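Local coordinates for protein CbsA (Xanthomonas oryzae pv. oryzae, PDB 5XYH) that probably hydrolyses beta-1,4-glucosidic bonds of cellulose as a family 6 cellobiohydrolase (exoglucanase), a cell-wall degrading enzyme of the rice bacterial blight pathogen, at residues Pro85-Leu90 / Arg140-Ile145; His101-Asn106 / Gly380-Cys385; Gln264-Phe269 / Leu329-Trp334. All blocks are in the same frame, centred on the assembly; numbering follows the deposited sequence.

Contact 1: residues Pro85-Leu90 / Arg140-Ile145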
loop_
_atom_site.group_PDB
_atom_site.type_symbol
_atom_site.label_atom_id
_atom_site.label_comp_id
_atom_site.label_asym_id
_atom_site.label_seq_id
_atom_site.Cartn_x
_atom_site.Cartn_y
_atom_site.Cartn_z
ATOM N N PRO A 85 11.105 17.014 13.675
ATOM C CA PRO A 85 9.892 16.832 12.877
ATOM C C PRO A 85 9.273 15.469 13.148
ATOM O O PRO A 85 9.916 14.559 13.680
ATOM C CB PRO A 85 10.394 16.950 11.437
ATOM C CG PRO A 85 11.822 16.545 11.500
ATOM C CD PRO A 85 12.319 17.041 12.839
ATOM N N ILE A 86 7.997 15.342 12.783
ATOM C CA ILE A 86 7.247 14.094 12.906
ATOM C C ILE A 86 6.352 13.958 11.675
ATOM O O ILE A 86 5.761 14.944 11.220
ATOM C CB ILE A 86 6.425 14.068 14.218
ATOM C CG1 ILE A 86 5.695 12.734 14.404
ATOM C CG2 ILE A 86 5.450 15.237 14.263
ATOM C CD1 ILE A 86 4.991 12.597 15.750
ATOM N N THR A 87 6.287 12.751 11.101
ATOM C CA THR A 87 5.399 12.503 9.971
ATOM C C THR A 87 4.138 11.787 10.449
ATOM O O THR A 87 4.201 10.907 11.320
ATOM C CB THR A 87 6.091 11.698 8.855
ATOM O OG1 THR A 87 6.532 10.415 9.328
ATOM C CG2 THR A 87 7.281 12.455 8.315
ATOM N N VAL A 88 2.989 12.202 9.909
ATOM C CA VAL A 88 1.694 11.582 10.186
ATOM C C VAL A 88 1.218 10.939 8.890
ATOM O O VAL A 88 0.923 11.638 7.911
ATOM C CB VAL A 88 0.668 12.593 10.711
ATOM C CG1 VAL A 88 -0.647 11.903 11.020
ATOM C CG2 VAL A 88 1.199 13.275 11.956
ATOM N N GLY A 89 1.152 9.612 8.871
ATOM C CA GLY A 89 0.833 8.895 7.650
ATOM C C GLY A 89 -0.659 8.697 7.470
ATOM O O GLY A 89 -1.332 8.138 8.344
ATOM N N LEU A 90 -1.167 9.134 6.311
ATOM C CA LEU A 90 -2.571 9.017 5.949
ATOM C C LEU A 90 -2.686 8.351 4.589
ATOM O O LEU A 90 -1.846 8.553 3.707
ATOM C CB LEU A 90 -3.277 10.379 5.880
ATOM C CG LEU A 90 -3.348 11.246 7.142
ATOM C CD1 LEU A 90 -4.047 12.577 6.848
ATOM C CD2 LEU A 90 -4.039 10.527 8.301
ATOM N N ARG A 140 4.152 17.104 9.904
ATOM C CA ARG A 140 4.306 16.808 8.482
ATOM C C ARG A 140 3.316 15.705 8.120
ATOM O O ARG A 140 3.411 14.585 8.631
ATOM C CB ARG A 140 5.736 16.382 8.166
ATOM C CG ARG A 140 6.750 17.494 8.337
ATOM C CD ARG A 140 8.140 17.026 7.939
ATOM N NE ARG A 140 9.122 18.082 8.171
ATOM C CZ ARG A 140 10.437 17.898 8.189
ATOM N NH1 ARG A 140 10.954 16.689 8.005
ATOM N NH2 ARG A 140 11.235 18.931 8.412
ATOM N N ILE A 141 2.352 16.029 7.268
ATOM C CA ILE A 141 1.327 15.081 6.860
ATOM C C ILE A 141 1.806 14.413 5.574
ATOM O O ILE A 141 2.128 15.097 4.603
ATOM C CB ILE A 141 -0.026 15.780 6.658
ATOM C CG1 ILE A 141 -0.352 16.692 7.851
ATOM C CG2 ILE A 141 -1.141 14.755 6.459
ATOM C CD1 ILE A 141 -0.434 15.933 9.173
ATOM N N VAL A 142 1.870 13.083 5.568
ATOM C CA VAL A 142 2.361 12.331 4.410
ATOM C C VAL A 142 1.214 11.475 3.904
ATOM O O VAL A 142 0.785 10.532 4.585
ATOM C CB VAL A 142 3.582 11.460 4.741
ATOM C CG1 VAL A 142 4.001 10.664 3.502
ATOM C CG2 VAL A 142 4.742 12.305 5.261
ATOM N N ASN A 143 0.740 11.783 2.702
ATOM C CA ASN A 143 -0.432 11.142 2.117
ATOM C C ASN A 143 -0.040 10.056 1.116
ATOM O O ASN A 143 0.769 10.294 0.208
ATOM C CB ASN A 143 -1.306 12.180 1.414
ATOM C CG ASN A 143 -2.001 13.105 2.376
ATOM O OD1 ASN A 143 -2.423 12.697 3.464
ATOM N ND2 ASN A 143 -2.124 14.373 1.988
ATOM N N ILE A 144 -0.632 8.874 1.273
ATOM C CA ILE A 144 -0.680 7.882 0.211
ATOM C C ILE A 144 -1.931 8.175 -0.608
ATOM O O ILE A 144 -3.055 8.043 -0.112
ATOM C CB ILE A 144 -0.695 6.451 0.766
ATOM C CG1 ILE A 144 0.619 6.187 1.519
ATOM C CG2 ILE A 144 -0.915 5.441 -0.375
ATOM C CD1 ILE A 144 0.678 4.851 2.252
ATOM N N ILE A 145 -1.741 8.572 -1.862
ATOM C CA ILE A 145 -2.830 9.087 -2.688
ATOM C C ILE A 145 -3.507 7.939 -3.442
ATOM O O ILE A 145 -2.943 7.387 -4.393
ATOM C CB ILE A 145 -2.334 10.160 -3.662
ATOM C CG1 ILE A 145 -1.761 11.358 -2.889
ATOM C CG2 ILE A 145 -3.481 10.582 -4.591
ATOM C CD1 ILE A 145 -2.788 12.125 -2.056
#

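Contact 2: residues His101-Asn106 / Gly380-Cys385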
loop_
_atom_site.group_PDB
_atom_site.type_symbol
_atom_site.label_atom_id
_atom_site.label_comp_id
_atom_site.label_asym_id
_atom_site.label_seq_id
_atom_site.Cartn_x
_atom_site.Cartn_y
_atom_site.Cartn_z
ATOM N N HIS A 101 -11.290 -3.052 -10.239
ATOM C CA HIS A 101 -10.962 -4.411 -10.653
ATOM C C HIS A 101 -11.303 -5.449 -9.589
ATOM O O HIS A 101 -11.260 -6.653 -9.872
ATOM C CB HIS A 101 -9.472 -4.495 -11.032
ATOM C CG HIS A 101 -9.061 -5.821 -11.596
ATOM N ND1 HIS A 101 -8.259 -6.704 -10.905
ATOM C CD2 HIS A 101 -9.350 -6.420 -12.776
ATOM C CE1 HIS A 101 -8.073 -7.790 -11.634
ATOM N NE2 HIS A 101 -8.723 -7.644 -12.774
ATOM N N ALA A 102 -11.670 -5.015 -8.386
ATOM C CA ALA A 102 -12.043 -5.932 -7.321
ATOM C C ALA A 102 -13.333 -6.675 -7.657
ATOM O O ALA A 102 -14.222 -6.151 -8.337
ATOM C CB ALA A 102 -12.221 -5.166 -6.005
ATOM N N LEU A 103 -13.436 -7.902 -7.145
ATOM C CA LEU A 103 -14.690 -8.649 -7.244
ATOM C C LEU A 103 -15.790 -8.015 -6.402
ATOM O O LEU A 103 -16.962 -8.035 -6.800
ATOM C CB LEU A 103 -14.474 -10.098 -6.817
ATOM C CG LEU A 103 -13.550 -10.881 -7.751
ATOM C CD1 LEU A 103 -13.438 -12.323 -7.313
ATOM C CD2 LEU A 103 -14.025 -10.766 -9.209
ATOM N N ALA A 104 -15.432 -7.452 -5.248
ATOM C CA ALA A 104 -16.384 -6.800 -4.343
ATOM C C ALA A 104 -15.660 -5.640 -3.656
ATOM O O ALA A 104 -15.001 -5.821 -2.631
ATOM C CB ALA A 104 -16.948 -7.784 -3.324
ATOM N N SER A 105 -15.806 -4.445 -4.218
ATOM C CA SER A 105 -15.269 -3.249 -3.582
ATOM C C SER A 105 -16.155 -2.814 -2.422
ATOM O O SER A 105 -17.376 -2.975 -2.455
ATOM C CB SER A 105 -15.172 -2.094 -4.578
ATOM O OG SER A 105 -14.896 -0.875 -3.891
ATOM N N ASN A 106 -15.544 -2.215 -1.405
ATOM C CA ASN A 106 -16.335 -1.637 -0.329
ATOM C C ASN A 106 -16.449 -0.121 -0.444
ATOM O O ASN A 106 -16.975 0.523 0.466
ATOM C CB ASN A 106 -15.755 -2.021 1.032
ATOM C CG ASN A 106 -15.640 -3.520 1.212
ATOM O OD1 ASN A 106 -16.515 -4.285 0.790
ATOM N ND2 ASN A 106 -14.551 -3.953 1.829
ATOM N N GLY A 380 -18.123 -6.315 2.197
ATOM C CA GLY A 380 -18.651 -7.472 1.511
ATOM C C GLY A 380 -17.703 -8.653 1.488
ATOM O O GLY A 380 -16.825 -8.801 2.349
ATOM N N PHE A 381 -17.903 -9.517 0.494
ATOM C CA PHE A 381 -17.215 -10.799 0.384
ATOM C C PHE A 381 -16.553 -10.838 -0.993
ATOM O O PHE A 381 -17.210 -11.087 -2.012
ATOM C CB PHE A 381 -18.194 -11.960 0.596
ATOM C CG PHE A 381 -17.592 -13.320 0.374
ATOM C CD1 PHE A 381 -16.241 -13.555 0.617
ATOM C CD2 PHE A 381 -18.383 -14.373 -0.081
ATOM C CE1 PHE A 381 -15.688 -14.815 0.409
ATOM C CE2 PHE A 381 -17.836 -15.635 -0.296
ATOM C CZ PHE A 381 -16.492 -15.858 -0.045
ATOM N N ASP A 382 -15.251 -10.576 -1.018
ATOM C CA ASP A 382 -14.446 -10.698 -2.224
ATOM C C ASP A 382 -13.898 -12.120 -2.269
ATOM O O ASP A 382 -13.235 -12.553 -1.324
ATOM C CB ASP A 382 -13.313 -9.672 -2.199
ATOM C CG ASP A 382 -12.710 -9.408 -3.577
ATOM O OD1 ASP A 382 -12.221 -10.365 -4.217
ATOM O OD2 ASP A 382 -12.709 -8.227 -3.999
ATOM N N ARG A 383 -14.203 -12.861 -3.339
ATOM C CA ARG A 383 -13.726 -14.241 -3.425
ATOM C C ARG A 383 -12.201 -14.345 -3.428
ATOM O O ARG A 383 -11.666 -15.415 -3.126
ATOM C CB ARG A 383 -14.281 -14.939 -4.670
ATOM C CG ARG A 383 -15.788 -14.913 -4.799
ATOM C CD ARG A 383 -16.484 -15.768 -3.728
ATOM N NE ARG A 383 -15.982 -17.145 -3.626
ATOM C CZ ARG A 383 -16.284 -18.130 -4.466
ATOM N NH1 ARG A 383 -17.077 -17.903 -5.514
ATOM N NH2 ARG A 383 -15.786 -19.348 -4.256
ATOM N N TYR A 384 -11.476 -13.268 -3.740
ATOM C CA TYR A 384 -10.030 -13.392 -3.597
ATOM C C TYR A 384 -9.606 -13.558 -2.143
ATOM O O TYR A 384 -8.438 -13.878 -1.893
ATOM C CB TYR A 384 -9.324 -12.191 -4.226
ATOM C CG TYR A 384 -8.728 -12.480 -5.590
ATOM C CD1 TYR A 384 -9.521 -12.454 -6.734
ATOM C CD2 TYR A 384 -7.375 -12.761 -5.733
ATOM C CE1 TYR A 384 -8.985 -12.697 -7.977
ATOM C CE2 TYR A 384 -6.824 -13.006 -6.976
ATOM C CZ TYR A 384 -7.633 -12.978 -8.093
ATOM O OH TYR A 384 -7.091 -13.214 -9.331
ATOM N N CYS A 385 -10.530 -13.367 -1.189
ATOM C CA CYS A 385 -10.309 -13.613 0.234
ATOM C C CYS A 385 -10.828 -14.982 0.672
ATOM O O CYS A 385 -10.755 -15.315 1.863
ATOM C CB CYS A 385 -10.991 -12.520 1.083
ATOM S SG CYS A 385 -10.527 -10.804 0.624
HETATM O O HOH W 1 -10.503 -9.186 -6.137
HETATM O O HOH W 2 -12.286 -6.270 -2.219
HETATM O O HOH W 3 -14.117 -7.050 1.633
#

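Contact 3: residues Gln264-Phe269 / Leu329-Trp334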
loop_
_atom_site.group_PDB
_atom_site.type_symbol
_atom_site.label_atom_id
_atom_site.label_comp_id
_atom_site.label_asym_id
_atom_site.label_seq_id
_atom_site.Cartn_x
_atom_site.Cartn_y
_atom_site.Cartn_z
ATOM N N GLN A 264 5.929 -15.238 -15.331
ATOM C CA GLN A 264 5.154 -15.118 -16.570
ATOM C C GLN A 264 5.690 -14.016 -17.479
ATOM O O GLN A 264 4.930 -13.188 -17.979
ATOM C CB GLN A 264 3.673 -14.828 -16.324
ATOM C CG GLN A 264 2.907 -15.518 -15.247
ATOM C CD GLN A 264 1.448 -15.083 -15.343
ATOM O OE1 GLN A 264 0.979 -14.223 -14.570
ATOM N NE2 GLN A 264 0.742 -15.614 -16.352
ATOM N N TRP A 265 7.002 -13.984 -17.660
ATOM C CA TRP A 265 7.680 -13.060 -18.565
ATOM C C TRP A 265 7.777 -11.645 -18.002
ATOM O O TRP A 265 8.055 -10.697 -18.751
ATOM C CB TRP A 265 7.014 -13.022 -19.949
ATOM C CG TRP A 265 7.042 -14.318 -20.703
ATOM C CD1 TRP A 265 6.999 -15.586 -20.189
ATOM C CD2 TRP A 265 7.084 -14.464 -22.122
ATOM N NE1 TRP A 265 7.030 -16.514 -21.205
ATOM C CE2 TRP A 265 7.088 -15.847 -22.403
ATOM C CE3 TRP A 265 7.122 -13.555 -23.187
ATOM C CZ2 TRP A 265 7.128 -16.344 -23.709
ATOM C CZ3 TRP A 265 7.164 -14.053 -24.490
ATOM C CH2 TRP A 265 7.168 -15.436 -24.733
ATOM N N ASN A 266 7.573 -11.468 -16.701
ATOM C CA ASN A 266 7.721 -10.178 -16.037
ATOM C C ASN A 266 9.096 -10.123 -15.378
ATOM O O ASN A 266 9.356 -10.860 -14.422
ATOM C CB ASN A 266 6.604 -10.005 -15.010
ATOM C CG ASN A 266 6.674 -8.688 -14.261
ATOM O OD1 ASN A 266 7.616 -7.900 -14.412
ATOM N ND2 ASN A 266 5.680 -8.463 -13.410
ATOM N N SER A 267 9.965 -9.227 -15.859
ATOM C CA SER A 267 11.330 -9.151 -15.347
ATOM C C SER A 267 11.473 -8.366 -14.045
ATOM O O SER A 267 12.605 -8.185 -13.582
ATOM C CB SER A 267 12.257 -8.529 -16.397
ATOM O OG SER A 267 12.320 -9.367 -17.527
ATOM N N VAL A 268 10.386 -7.887 -13.451
ATOM C CA VAL A 268 10.447 -7.132 -12.202
ATOM C C VAL A 268 10.018 -8.069 -11.080
ATOM O O VAL A 268 8.832 -8.381 -10.942
ATOM C CB VAL A 268 9.578 -5.868 -12.268
ATOM C CG1 VAL A 268 9.669 -5.097 -10.967
ATOM C CG2 VAL A 268 10.053 -4.969 -13.425
ATOM N N PHE A 269 10.994 -8.507 -10.277
ATOM C CA PHE A 269 10.831 -9.535 -9.258
ATOM C C PHE A 269 10.597 -8.972 -7.869
ATOM O O PHE A 269 10.088 -9.698 -7.003
ATOM C CB PHE A 269 12.083 -10.425 -9.175
ATOM C CG PHE A 269 12.331 -11.275 -10.392
ATOM C CD1 PHE A 269 11.460 -11.262 -11.472
ATOM C CD2 PHE A 269 13.452 -12.098 -10.444
ATOM C CE1 PHE A 269 11.711 -12.048 -12.586
ATOM C CE2 PHE A 269 13.709 -12.887 -11.544
ATOM C CZ PHE A 269 12.836 -12.866 -12.621
ATOM N N LEU A 329 1.132 -18.512 -4.361
ATOM C CA LEU A 329 0.746 -19.380 -5.472
ATOM C C LEU A 329 0.770 -18.629 -6.802
ATOM O O LEU A 329 0.967 -19.244 -7.865
ATOM C CB LEU A 329 -0.645 -19.971 -5.213
ATOM C CG LEU A 329 -0.785 -20.735 -3.891
ATOM C CD1 LEU A 329 -2.237 -21.112 -3.647
ATOM C CD2 LEU A 329 0.102 -21.980 -3.915
ATOM N N HIS A 330 0.588 -17.310 -6.756
ATOM C CA HIS A 330 0.477 -16.460 -7.928
ATOM C C HIS A 330 0.677 -15.036 -7.449
ATOM O O HIS A 330 0.159 -14.665 -6.393
ATOM C CB HIS A 330 -0.898 -16.613 -8.597
ATOM C CG HIS A 330 -0.973 -16.050 -9.979
ATOM N ND1 HIS A 330 -1.063 -14.698 -10.229
ATOM C CD2 HIS A 330 -0.976 -16.657 -11.188
ATOM C CE1 HIS A 330 -1.102 -14.492 -11.532
ATOM N NE2 HIS A 330 -1.050 -15.665 -12.137
ATOM N N ARG A 331 1.428 -14.238 -8.209
ATOM C CA ARG A 331 1.669 -12.865 -7.771
ATOM C C ARG A 331 0.390 -12.025 -7.732
ATOM O O ARG A 331 0.392 -10.949 -7.126
ATOM C CB ARG A 331 2.747 -12.222 -8.672
ATOM C CG ARG A 331 4.048 -13.040 -8.715
ATOM C CD ARG A 331 5.138 -12.361 -9.513
ATOM N NE ARG A 331 5.766 -11.318 -8.720
ATOM C CZ ARG A 331 6.401 -10.265 -9.231
ATOM N NH1 ARG A 331 6.508 -10.109 -10.544
ATOM N NH2 ARG A 331 6.935 -9.367 -8.418
ATOM N N GLY A 332 -0.702 -12.493 -8.329
ATOM C CA GLY A 332 -1.963 -11.771 -8.275
ATOM C C GLY A 332 -2.763 -11.948 -6.999
ATOM O O GLY A 332 -3.788 -11.277 -6.833
ATOM N N ASN A 333 -2.320 -12.828 -6.103
ATOM C CA ASN A 333 -3.025 -13.103 -4.850
ATOM C C ASN A 333 -2.667 -12.037 -3.815
ATOM O O ASN A 333 -1.536 -11.991 -3.318
ATOM C CB ASN A 333 -2.666 -14.489 -4.335
ATOM C CG ASN A 333 -3.212 -15.594 -5.213
ATOM O OD1 ASN A 333 -4.082 -15.368 -6.054
ATOM N ND2 ASN A 333 -2.715 -16.796 -5.013
ATOM N N TRP A 334 -3.648 -11.217 -3.445
ATOM C CA TRP A 334 -3.402 -10.047 -2.625
ATOM C C TRP A 334 -4.012 -10.106 -1.233
ATOM O O TRP A 334 -3.754 -9.204 -0.433
ATOM C CB TRP A 334 -3.957 -8.809 -3.327
ATOM C CG TRP A 334 -5.431 -8.948 -3.683
ATOM C CD1 TRP A 334 -5.946 -9.443 -4.844
ATOM C CD2 TRP A 334 -6.559 -8.583 -2.868
ATOM N NE1 TRP A 334 -7.324 -9.405 -4.810
ATOM C CE2 TRP A 334 -7.724 -8.877 -3.609
ATOM C CE3 TRP A 334 -6.696 -8.021 -1.590
ATOM C CZ2 TRP A 334 -9.004 -8.637 -3.114
ATOM C CZ3 TRP A 334 -7.972 -7.787 -1.094
ATOM C CH2 TRP A 334 -9.109 -8.088 -1.858
#

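Contact 1: residues Pro85-Leu90 / Arg140-Ile145
Strands Ile86-Leu90 and Arg140-Ile145 run parallel and are joined by five backbone hydrogen bonds that alternate in direction. Arg140 N donates to Ile86 O, and Arg140 O takes Val88 N at 2.7 Å. Next, Val142 N gives an almost straight bond to Val88 O (177°). Val142 O then accepts Leu90 N, and Leu90 O receives Ile144 N at 2.7 Å. The outward-facing amide groups serve other neighbours: Thr87 bonds to Ser12 and Tyr14, Gly89 to Val49 and Ile141 to Asn187.

At the N-terminal end of the pair, the extended Arg140 side chain lays its guanidinium against Pro85, whose CB sits 3.4 Å from Arg140 CZ, over the centre of one face; NH1 is satisfied by Pro7 O. Asn143 ND2 donates to Asn190 OD1, whereas Asn143 OD1, buried 3.5 Å from Leu90 CB, has no polar partner in the model. On the same face as Asn143, Ile141 bends CD1 back to Val88 CB (3.8 Å), under helix 69-79. The segments cross at -31°, the twist of neighbouring parallel strands in the distorted alpha/beta barrel of glycoside hydrolase family 6.

Contact 2: residues His101-Asn106 / Gly380-Cys385
Asp382 reaches across to the backbone N of Ala104 while its other oxygen closes an Asx turn, so one carboxylate joins two loops on the surface of the family 6 barrel. With CG swung anti to the backbone N (chi1 -161°), the carboxylate is turned towards Leu103, the two side chains crossing at about a right angle. OD2 accepts Ala104 N at 3.1 Å, the donor coming from well above the carboxylate plane. OD1 uses its anti lone pair for Tyr384 N, within the short 3-10 segment Arg383-Cys385. Waters add a bond to each oxygen, and the one on OD2 also donates to Ala104 O. Gripped through both oxygens, the carboxylate is probably fixed in its rotation.

Leu103 has CG beside the backbone N (chi1 -66°) and an extended chi2, which carries CD1 over Arg383 CB (3.8 Å) and to the edge of the Tyr384 ring, in its plane, 4.0 Å from CD1 of that tyrosine. Arg383 itself folds at chi2 and chi3 and turns its guanidinium away to a salt bridge with Asp386. Tyr384 stacks on Trp334, and Cys385 is bonded to Cys335 by a disulfide, which ties this turn to the loop containing Trp334 and Cys335.

Next along the loop, Ala104 CB rests 3.6 Å from Phe381 O. Beyond it, the Asn106 amide is brought round to Gly380: ND2 donates to a water, and OD1 accepts Gly380 N at 2.9 Å, from 39° above the carbonyl plane.

Contact 3: residues Gln264-Phe269 / Leu329-Trp334
His330 meets Gln264 at the outer side of this loop pairing, its ring standing 70° to the glutamine amide and its NE2 3.5 Å from Gln264 OE1. The imidazole is held from within its own loop: ND1 accepts Gly332 N at 2.9 Å, the donor lying in the ring plane. With ND1 engaged in this way, NE2 is the nitrogen nearer Gln264. His330 O also takes Asn333 N, closing a type I beta turn across Arg331 and Gly332.

Arg331 follows and provides the main link. Its chain runs out from the turn and bends at chi3 (79°), bringing the guanidinium to the carbonyl of Val268. NH1 donates to Val268 O at 2.9 Å, and NH2 adds a weak bond to the same oxygen at 3.3 Å. Asn266 flanks this site, its amide turned 47° from the guanidinium plane. Its ND2 donates to Ser197 O, while OD1 receives Val268 N at 2.9 Å in an Asx turn, which probably steadies the backbone at Val268. The Arg331 side chain also touches Phe262 and Tyr263.

Further on, Asn333 ND2 is bonded to Leu396 O. A buried arginine on a beta turn thus binds a backbone carbonyl next to an Asx turn, joining two loops of the family 6 barrel; in exo-acting members of the family long loops enclose the active-site tunnel, and these two may belong to that enclosure.

In the fold
Contact 1 lies in the parallel part of the mixed sheet of the barrel, between strands 86-92 and 140-145, while contacts 2 and 3 join loops on the opposite side of the chain's centre. Their centres are about 28 and 30 Å from that of contact 1, with no touch. Contacts 2 and 3 are about 20 Å apart between centres and do meet, where Tyr384 packs on Trp334 and Gly332. Along the chain contact 1 closes before contact 3 opens; contact 2 interleaves with contact 1 and encloses contact 3. Segment 101-106 lies in the loop after strand 86-92, so the strand of contact 1 leads on to the loops joined in contacts 2 and 3.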